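PDB 5EWQ: amidase from Bacillus anthracis, which probably hydrolyses monocarboxylic acid amides to the corresponding carboxylate and ammonia. Local coordinates for residues G116-V121 with G159-G164; D123-A128 with A149-Q154; M131-G136 with L163-M168; S237-R242 with R268-A273. One frame throughout, in Å; residues are numbered along the deposited sequence.

From the N terminus, strand 118-122 opens the first loop, which contact 1 closes when the neighbouring parallel strand 161-166 comes alongside. Contact 2 is nested inside that loop: residues 123-128, just after strand 118-122, meet the start of helix 150-155, the helix of this beta-alpha-beta unit. Contact 3 crosses contact 2 along the chain, taking residues 131-136 to the end of strand 161-166; it shares L163 and G164 with contact 1. Contact 4 follows in series and closes a separate loop, from strand 239-242 to the start of helix 270-280. Its strand belongs to the same mixed sheet, but the centre of contact 4 lies about 16 to 20 Å from the centres of the other three.

Contact 1: G116-V121 with G159-G164; sequences GIPVVV and GAFVLG
F161 sits beside P118 with its ring turned so that P118 CA lies over one face, 4.0 Å from the ring centroid, a CH-pi contact near the face's rim. From CB outward, the first torsion (chi1 72°) sets CG between the backbone N and the carbonyl carbon, which folds the ring back across the neighbouring strand. CD1 then passes the carbonyl oxygens of G116 and I117, and CE1 brings the ring edge to G116 O, in the ring plane, at 3.3 Å. At the far end, CZ meets P118 CB at 3.6 Å. L163 CB touches the same P118 CB, extending the apolar patch, while helices 64-79 and 95-104 pack on this face. V119 and V162 point to the other face, where helix 150-155 lies.

Between the side chains runs a parallel pairing. V119 N gives its hydrogen to F161 O at 2.8 Å, and V119 O accepts from L163 N at 2.8 Å. F161 N to I117 O is long and weak at 3.4 Å; G116 N to G159 O is shorter, 3.0 Å, and equally straight. At the other end V121 N reaches G164 O at 3.2 Å.

The chemistry is thus backbone pairing sealed by hydrocarbon on both faces, which implies a buried pair of neighbouring parallel strands, the two strands of a beta-alpha-beta unit.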
# COMPACT_ATOMS: atom_id res chain seq x y z
N GLY A 116 -5.14 -18.41 -7.08
CA GLY A 116 -3.79 -18.94 -7.00
C GLY A 116 -2.72 -17.87 -6.89
O GLY A 116 -1.55 -18.18 -6.70
N ILE A 117 -3.13 -16.61 -7.00
CA ILE A 117 -2.19 -15.50 -6.93
C ILE A 117 -1.80 -15.18 -5.50
O ILE A 117 -2.65 -14.87 -4.67
CB ILE A 117 -2.78 -14.23 -7.58
CG1 ILE A 117 -3.13 -14.49 -9.05
CG2 ILE A 117 -1.80 -13.07 -7.46
CD1 ILE A 117 -1.94 -14.89 -9.90
N PRO A 118 -0.49 -15.25 -5.20
CA PRO A 118 0.03 -14.88 -3.88
C PRO A 118 -0.07 -13.38 -3.64
O PRO A 118 0.28 -12.59 -4.52
CB PRO A 118 1.49 -15.34 -3.94
CG PRO A 118 1.83 -15.33 -5.38
CD PRO A 118 0.57 -15.72 -6.10
N VAL A 119 -0.54 -12.99 -2.46
CA VAL A 119 -0.68 -11.58 -2.11
C VAL A 119 0.04 -11.28 -0.80
O VAL A 119 -0.06 -12.05 0.16
CB VAL A 119 -2.16 -11.16 -1.99
CG1 VAL A 119 -2.28 -9.67 -1.74
CG2 VAL A 119 -2.93 -11.55 -3.24
N VAL A 120 0.77 -10.17 -0.76
CA VAL A 120 1.45 -9.75 0.46
C VAL A 120 0.73 -8.57 1.09
O VAL A 120 0.65 -7.48 0.51
CB VAL A 120 2.92 -9.36 0.19
CG1 VAL A 120 3.53 -8.71 1.42
CG2 VAL A 120 3.72 -10.58 -0.23
N VAL A 121 0.20 -8.78 2.29
CA VAL A 121 -0.52 -7.72 3.01
C VAL A 121 0.41 -7.00 3.98
O VAL A 121 1.43 -7.54 4.39
CB VAL A 121 -1.73 -8.28 3.77
CG1 VAL A 121 -2.71 -8.92 2.81
CG2 VAL A 121 -1.28 -9.28 4.83
N GLY A 159 -9.80 -17.28 -4.54
CA GLY A 159 -8.68 -18.15 -4.82
C GLY A 159 -7.32 -17.63 -4.38
O GLY A 159 -6.36 -18.39 -4.29
N ALA A 160 -7.24 -16.33 -4.10
CA ALA A 160 -5.99 -15.72 -3.68
C ALA A 160 -5.60 -16.18 -2.28
O ALA A 160 -6.45 -16.57 -1.48
CB ALA A 160 -6.09 -14.21 -3.73
N PHE A 161 -4.30 -16.13 -1.98
CA PHE A 161 -3.81 -16.50 -0.66
C PHE A 161 -2.69 -15.56 -0.22
O PHE A 161 -1.99 -14.99 -1.06
CB PHE A 161 -3.32 -17.95 -0.64
CG PHE A 161 -2.03 -18.16 -1.39
CD1 PHE A 161 -2.03 -18.31 -2.77
CD2 PHE A 161 -0.82 -18.23 -0.72
CE1 PHE A 161 -0.85 -18.52 -3.46
CE2 PHE A 161 0.36 -18.43 -1.40
CZ PHE A 161 0.35 -18.57 -2.78
N VAL A 162 -2.53 -15.39 1.09
CA VAL A 162 -1.51 -14.50 1.62
C VAL A 162 -0.14 -15.16 1.61
O VAL A 162 0.11 -16.11 2.36
CB VAL A 162 -1.85 -14.05 3.05
CG1 VAL A 162 -0.80 -13.07 3.55
CG2 VAL A 162 -3.23 -13.42 3.09
N LEU A 163 0.75 -14.65 0.77
CA LEU A 163 2.11 -15.16 0.67
C LEU A 163 2.92 -14.81 1.92
O LEU A 163 3.67 -15.63 2.44
CB LEU A 163 2.81 -14.61 -0.57
CG LEU A 163 4.29 -14.95 -0.74
CD1 LEU A 163 4.48 -16.46 -0.88
CD2 LEU A 163 4.88 -14.22 -1.93
N GLY A 164 2.74 -13.58 2.39
CA GLY A 164 3.44 -13.11 3.58
C GLY A 164 3.04 -11.70 3.95
O GLY A 164 2.04 -11.18 3.46

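Contact 2: D123-A128 with A149-Q154; sequences DNVQTA and ATIVKQ
A149 N approaches the flat peptide carbonyl of Q126 from above its plane, 3.0 Å from Q126 O and 46° out of the plane, the one hydrogen bond across this contact. The methyl V152 CG2 also approaches that oxygen, at 3.8 Å. The second flat group, the side-chain amide of Q126, is held at its two ends by other parts of the fold, with OE1 bonded to Y374 and NE2 to the carbonyl of Q147. CB of Q126 passes 4.0 Å from A149 N on the way.

Beside this polar link V125 makes the apolar part. Its CG1, anti to the backbone N (chi1 -178°), is directed at the helix start and touches two methyls about equally, A149 CB and V152 CG2, each 3.7 Å away. I151 CD1 comes in more loosely, at 4.2 Å. The V125 and V152 side chains run obliquely to each other.

A149 is the N-cap residue of helix 150-155. Its N-H binds the loop while its carbonyl oxygen takes K153 N, at 2.8 Å, inside the first turn. One residue therefore serves both loop and helix.

Chemically, a single backbone bond ties the N-cap residue to the loop, and aliphatic contacts of V125 with A149, I151 and V152 make up the apolar part. No charged group takes part between the two segments, so the join rests on a satisfied buried amide and on hydrocarbon packing.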
# COMPACT_ATOMS: atom_id res chain seq x y z
N ASP A 123 1.94 -5.31 7.38
CA ASP A 123 2.18 -5.95 8.67
C ASP A 123 1.11 -5.62 9.71
O ASP A 123 1.07 -6.21 10.79
CB ASP A 123 3.56 -5.58 9.20
CG ASP A 123 3.98 -6.40 10.41
OD1 ASP A 123 4.39 -7.56 10.23
OD2 ASP A 123 3.89 -5.88 11.54
N ASN A 124 0.23 -4.67 9.39
CA ASN A 124 -0.85 -4.29 10.29
C ASN A 124 -2.18 -4.93 9.90
O ASN A 124 -3.24 -4.50 10.36
CB ASN A 124 -0.99 -2.77 10.35
CG ASN A 124 -1.35 -2.17 9.01
OD1 ASN A 124 -1.30 -2.84 7.97
ND2 ASN A 124 -1.70 -0.88 9.01
N VAL A 125 -2.12 -5.95 9.06
CA VAL A 125 -3.33 -6.65 8.61
C VAL A 125 -3.42 -8.04 9.22
O VAL A 125 -2.47 -8.82 9.15
CB VAL A 125 -3.36 -6.75 7.07
CG1 VAL A 125 -4.64 -7.43 6.61
CG2 VAL A 125 -3.23 -5.37 6.44
N GLN A 126 -4.57 -8.36 9.81
CA GLN A 126 -4.73 -9.60 10.57
C GLN A 126 -4.84 -10.85 9.70
O GLN A 126 -5.53 -10.86 8.68
CB GLN A 126 -5.97 -9.50 11.47
CG GLN A 126 -5.83 -8.53 12.63
CD GLN A 126 -7.08 -8.44 13.47
OE1 GLN A 126 -7.20 -7.59 14.34
NE2 GLN A 126 -8.03 -9.34 13.21
N THR A 127 -4.14 -11.90 10.12
CA THR A 127 -4.29 -13.23 9.55
C THR A 127 -4.46 -14.23 10.69
O THR A 127 -3.93 -14.04 11.78
CB THR A 127 -3.09 -13.63 8.67
OG1 THR A 127 -1.89 -13.55 9.44
CG2 THR A 127 -2.99 -12.71 7.46
N ALA A 128 -5.21 -15.31 10.43
CA ALA A 128 -5.56 -16.25 11.49
C ALA A 128 -4.57 -17.41 11.61
O ALA A 128 -4.22 -18.05 10.62
CB ALA A 128 -6.96 -16.79 11.26
N ALA A 149 -8.48 -10.50 8.57
CA ALA A 149 -9.10 -9.24 8.17
C ALA A 149 -10.12 -9.55 7.08
O ALA A 149 -9.95 -10.51 6.33
CB ALA A 149 -8.06 -8.25 7.68
N THR A 150 -11.18 -8.76 7.00
CA THR A 150 -12.24 -9.01 6.03
C THR A 150 -11.72 -8.99 4.60
O THR A 150 -12.19 -9.75 3.75
CB THR A 150 -13.38 -7.98 6.17
OG1 THR A 150 -12.85 -6.66 6.02
CG2 THR A 150 -14.04 -8.11 7.53
N ILE A 151 -10.74 -8.14 4.34
CA ILE A 151 -10.13 -8.07 3.01
C ILE A 151 -9.33 -9.33 2.71
O ILE A 151 -9.21 -9.74 1.56
CB ILE A 151 -9.22 -6.83 2.87
CG1 ILE A 151 -8.13 -6.83 3.94
CG2 ILE A 151 -10.05 -5.56 2.97
CD1 ILE A 151 -7.18 -5.66 3.84
N VAL A 152 -8.79 -9.95 3.76
CA VAL A 152 -8.06 -11.21 3.61
C VAL A 152 -9.04 -12.36 3.43
O VAL A 152 -8.82 -13.26 2.62
CB VAL A 152 -7.16 -11.48 4.83
CG1 VAL A 152 -6.51 -12.85 4.72
CG2 VAL A 152 -6.10 -10.39 4.96
N LYS A 153 -10.14 -12.31 4.18
CA LYS A 153 -11.18 -13.32 4.09
C LYS A 153 -11.83 -13.31 2.71
O LYS A 153 -12.12 -14.36 2.13
CB LYS A 153 -12.24 -13.11 5.17
CG LYS A 153 -13.32 -14.17 5.21
CD LYS A 153 -14.31 -13.91 6.34
N GLN A 154 -12.05 -12.11 2.17
CA GLN A 154 -12.65 -11.96 0.85
C GLN A 154 -11.66 -12.32 -0.26
O GLN A 154 -12.05 -12.72 -1.35
CB GLN A 154 -13.16 -10.53 0.65
CG GLN A 154 -14.38 -10.19 1.50
CD GLN A 154 -14.83 -8.75 1.31
OE1 GLN A 154 -14.25 -8.00 0.53
NE2 GLN A 154 -15.88 -8.36 2.03

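Contact 3: M131-G136 with L163-M168; sequences MPTSAG and LGKANM
M131, a selenomethionine, lies against K165 and G164: its CB touches K165 CE at 3.6 Å, and with chi2 extended (154°) its SE reaches G164 CA at 3.8 Å. The carbonyl of M131 then accepts K165 NZ, with M131 O at 2.9 Å. P132 adds a second carbonyl, with its O 2.7 Å from K165 NZ; in both bonds the ammonium stands well above the carbonyl plane, 69° out of it. K165 reaches this spot because its chain is fully extended beyond CG. T133 places OG1 2.9 Å from K165 NZ, crossing the lysine at about a right angle, and is itself bonded to V125 O. V125 O and T127 OG1 also bind K165 NZ, so the buried ammonium is gripped by several oxygens.

Further on, A135 O meets the CE methyl of M168, also selenomethionine, at 3.6 Å. G136 N lies 4.0 Å from M168 SE, and the N-H of G136 is bonded to D123 OD2.

This is a loop of the beta-alpha-beta crossover between strands 118-122 and 161-166, pinned over the end of the second strand by a buried lysine, within the amidase family domain.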
# COMPACT_ATOMS: atom_id res chain seq x y z
N MSE A 131 0.19 -15.97 10.53
CA MSE A 131 1.15 -14.87 10.56
C MSE A 131 0.77 -13.78 11.56
O MSE A 131 -0.36 -13.30 11.57
CB MSE A 131 1.29 -14.25 9.17
CG MSE A 131 1.95 -15.17 8.15
SE MSE A 131 1.41 -14.75 6.33
CE MSE A 131 -0.47 -15.25 6.46
N PRO A 132 1.73 -13.40 12.42
CA PRO A 132 1.55 -12.35 13.43
C PRO A 132 1.21 -10.99 12.83
O PRO A 132 1.73 -10.63 11.77
CB PRO A 132 2.92 -12.30 14.12
CG PRO A 132 3.49 -13.65 13.92
CD PRO A 132 3.03 -14.08 12.56
N THR A 133 0.35 -10.24 13.51
CA THR A 133 0.01 -8.88 13.12
C THR A 133 0.60 -7.93 14.15
O THR A 133 0.22 -7.96 15.32
CB THR A 133 -1.51 -8.68 13.01
OG1 THR A 133 -2.07 -9.74 12.23
CG2 THR A 133 -1.82 -7.34 12.35
N SER A 134 1.52 -7.07 13.72
CA SER A 134 2.30 -6.30 14.66
C SER A 134 2.33 -4.81 14.38
O SER A 134 2.76 -4.02 15.22
CB SER A 134 3.73 -6.83 14.70
OG SER A 134 3.74 -8.25 14.79
N ALA A 135 1.89 -4.42 13.18
CA ALA A 135 1.98 -3.04 12.71
C ALA A 135 3.42 -2.52 12.78
O ALA A 135 3.65 -1.32 12.95
CB ALA A 135 1.05 -2.14 13.52
N GLY A 136 4.37 -3.43 12.64
CA GLY A 136 5.78 -3.08 12.64
C GLY A 136 6.39 -2.91 14.02
O GLY A 136 7.53 -2.46 14.15
N LEU A 163 0.75 -14.65 0.77
CA LEU A 163 2.11 -15.16 0.67
C LEU A 163 2.92 -14.81 1.92
O LEU A 163 3.67 -15.63 2.44
CB LEU A 163 2.81 -14.61 -0.57
CG LEU A 163 4.29 -14.95 -0.74
CD1 LEU A 163 4.48 -16.46 -0.88
CD2 LEU A 163 4.88 -14.22 -1.93
N GLY A 164 2.74 -13.58 2.39
CA GLY A 164 3.44 -13.11 3.58
C GLY A 164 3.04 -11.70 3.95
O GLY A 164 2.04 -11.18 3.46
N LYS A 165 3.83 -11.06 4.81
CA LYS A 165 3.54 -9.70 5.23
C LYS A 165 4.70 -8.76 4.96
O LYS A 165 5.87 -9.15 5.02
CB LYS A 165 3.15 -9.68 6.71
CG LYS A 165 1.84 -10.39 7.00
CD LYS A 165 1.42 -10.26 8.45
CE LYS A 165 0.05 -10.89 8.66
NZ LYS A 165 -0.40 -10.83 10.08
N ALA A 166 4.37 -7.50 4.67
CA ALA A 166 5.37 -6.52 4.25
C ALA A 166 5.80 -5.60 5.38
O ALA A 166 5.03 -5.31 6.29
CB ALA A 166 4.83 -5.71 3.09
N ASN A 167 7.04 -5.12 5.30
CA ASN A 167 7.57 -4.19 6.28
C ASN A 167 6.89 -2.84 6.15
O ASN A 167 6.29 -2.53 5.12
CB ASN A 167 9.09 -4.05 6.12
CG ASN A 167 9.76 -3.53 7.38
OD1 ASN A 167 9.12 -3.39 8.42
ND2 ASN A 167 11.05 -3.24 7.28
N MSE A 168 6.98 -2.03 7.20
CA MSE A 168 6.27 -0.75 7.23
C MSE A 168 6.87 0.21 8.25
O MSE A 168 7.57 -0.21 9.17
CB MSE A 168 4.80 -0.98 7.55
CG MSE A 168 4.58 -1.76 8.84
SE MSE A 168 2.70 -1.96 9.33
CE MSE A 168 2.32 -0.12 9.86

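Contact 4: S237-R242 with R268-A273; sequences SVVGLR and RTVKDA
V239 has more of its surface buried by this contact than any other residue, and it pushes its isopropyl group into the turn that starts helix 270-280. Its CB bond points toward that turn, and with chi1 at 178° the two methyls divide the work. CG1, anti to the backbone N, goes forward to the helix and meets A273 CB at 4.0 Å. CG2 goes to the turn before it, 3.4 Å from R268 O and 3.6 Å from V270 N, and also touches V270 CG2 at 3.9 Å. One valine thus reaches three successive backbone positions and the first turn of the helix.

R268 comes next in buried surface, but through its backbone. Besides the carbonyl under V239 CG2, its CA lies 4.5 Å from V238 CG1. The side chain points away and carries its guanidinium to a salt bridge with D215, with a further weak bond from NE to V212 O.

A273 presents a single methyl, one turn into the helix. Its N bonds T269 O at 3.0 Å, which closes that first turn behind the N-cap residue T269; V270 N is taken by E502.

No hydrogen bond crosses between the segments, so this is a strand-to-helix join of methyl groups and backbone. Strand 239-242 runs between strands 263-267 and 466-473 of the sheet; V239 pairs its backbone with A267 of the former and touches P470 of the latter. F495 of helix 491-503 packs on V270 and A273, while helix 206-213 covers V238.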
# COMPACT_ATOMS: atom_id res chain seq x y z
N SER A 237 8.36 3.58 -7.65
CA SER A 237 7.92 3.37 -9.03
C SER A 237 6.93 2.22 -9.19
O SER A 237 7.14 1.33 -10.02
CB SER A 237 9.13 3.15 -9.94
OG SER A 237 8.74 3.11 -11.31
N VAL A 238 5.87 2.22 -8.40
CA VAL A 238 4.80 1.23 -8.54
C VAL A 238 3.43 1.89 -8.44
O VAL A 238 3.33 3.07 -8.08
CB VAL A 238 4.91 0.11 -7.47
CG1 VAL A 238 6.12 -0.77 -7.73
CG2 VAL A 238 4.95 0.71 -6.08
N VAL A 239 2.39 1.14 -8.76
CA VAL A 239 1.03 1.65 -8.72
C VAL A 239 0.40 1.46 -7.35
O VAL A 239 0.48 0.39 -6.76
CB VAL A 239 0.14 0.97 -9.79
CG1 VAL A 239 -1.29 1.49 -9.71
CG2 VAL A 239 0.72 1.20 -11.18
N GLY A 240 -0.22 2.52 -6.83
CA GLY A 240 -0.89 2.47 -5.54
C GLY A 240 -2.21 3.22 -5.55
O GLY A 240 -2.29 4.34 -6.05
N LEU A 241 -3.24 2.60 -4.98
CA LEU A 241 -4.57 3.21 -4.96
C LEU A 241 -5.10 3.38 -3.54
O LEU A 241 -5.10 2.44 -2.75
CB LEU A 241 -5.56 2.37 -5.77
CG LEU A 241 -7.03 2.80 -5.64
CD1 LEU A 241 -7.36 3.92 -6.61
CD2 LEU A 241 -7.97 1.62 -5.83
N ARG A 242 -5.56 4.59 -3.23
CA ARG A 242 -6.34 4.82 -2.02
C ARG A 242 -7.81 4.87 -2.38
O ARG A 242 -8.24 5.76 -3.11
CB ARG A 242 -5.92 6.12 -1.33
CG ARG A 242 -6.85 6.52 -0.19
CD ARG A 242 -6.60 7.94 0.29
NE ARG A 242 -7.59 8.37 1.27
CZ ARG A 242 -7.44 8.27 2.59
NH1 ARG A 242 -6.32 7.76 3.09
NH2 ARG A 242 -8.40 8.68 3.40
N ARG A 268 2.57 -3.28 -9.82
CA ARG A 268 3.41 -2.62 -10.81
C ARG A 268 2.55 -2.00 -11.90
O ARG A 268 2.91 -1.00 -12.50
CB ARG A 268 4.40 -3.61 -11.43
CG ARG A 268 4.83 -4.73 -10.51
CD ARG A 268 5.76 -5.70 -11.23
NE ARG A 268 6.05 -6.88 -10.43
CZ ARG A 268 5.32 -7.99 -10.46
NH1 ARG A 268 5.65 -9.02 -9.69
NH2 ARG A 268 4.26 -8.08 -11.25
N THR A 269 1.40 -2.62 -12.14
CA THR A 269 0.52 -2.22 -13.23
C THR A 269 -0.84 -1.78 -12.70
O THR A 269 -1.36 -2.36 -11.74
CB THR A 269 0.33 -3.37 -14.24
OG1 THR A 269 1.61 -3.93 -14.56
CG2 THR A 269 -0.34 -2.88 -15.51
N VAL A 270 -1.41 -0.76 -13.33
CA VAL A 270 -2.74 -0.27 -12.98
C VAL A 270 -3.79 -1.37 -13.16
O VAL A 270 -4.74 -1.47 -12.40
CB VAL A 270 -3.13 0.96 -13.84
CG1 VAL A 270 -4.48 1.51 -13.42
CG2 VAL A 270 -2.06 2.03 -13.72
N LYS A 271 -3.58 -2.19 -14.19
CA LYS A 271 -4.43 -3.34 -14.46
C LYS A 271 -4.46 -4.31 -13.28
O LYS A 271 -5.52 -4.67 -12.78
CB LYS A 271 -3.96 -4.07 -15.72
CG LYS A 271 -4.75 -5.31 -16.09
CD LYS A 271 -6.01 -4.96 -16.87
CE LYS A 271 -6.47 -6.14 -17.72
NZ LYS A 271 -7.58 -5.76 -18.64
N ASP A 272 -3.27 -4.73 -12.85
CA ASP A 272 -3.13 -5.68 -11.75
C ASP A 272 -3.66 -5.11 -10.44
O ASP A 272 -4.17 -5.85 -9.59
CB ASP A 272 -1.67 -6.10 -11.60
CG ASP A 272 -1.13 -6.80 -12.82
OD1 ASP A 272 -1.92 -7.47 -13.52
OD2 ASP A 272 0.09 -6.69 -13.09
N ALA A 273 -3.55 -3.80 -10.27
CA ALA A 273 -4.05 -3.13 -9.08
C ALA A 273 -5.57 -3.21 -9.01
O ALA A 273 -6.14 -3.45 -7.95
CB ALA A 273 -3.59 -1.68 -9.05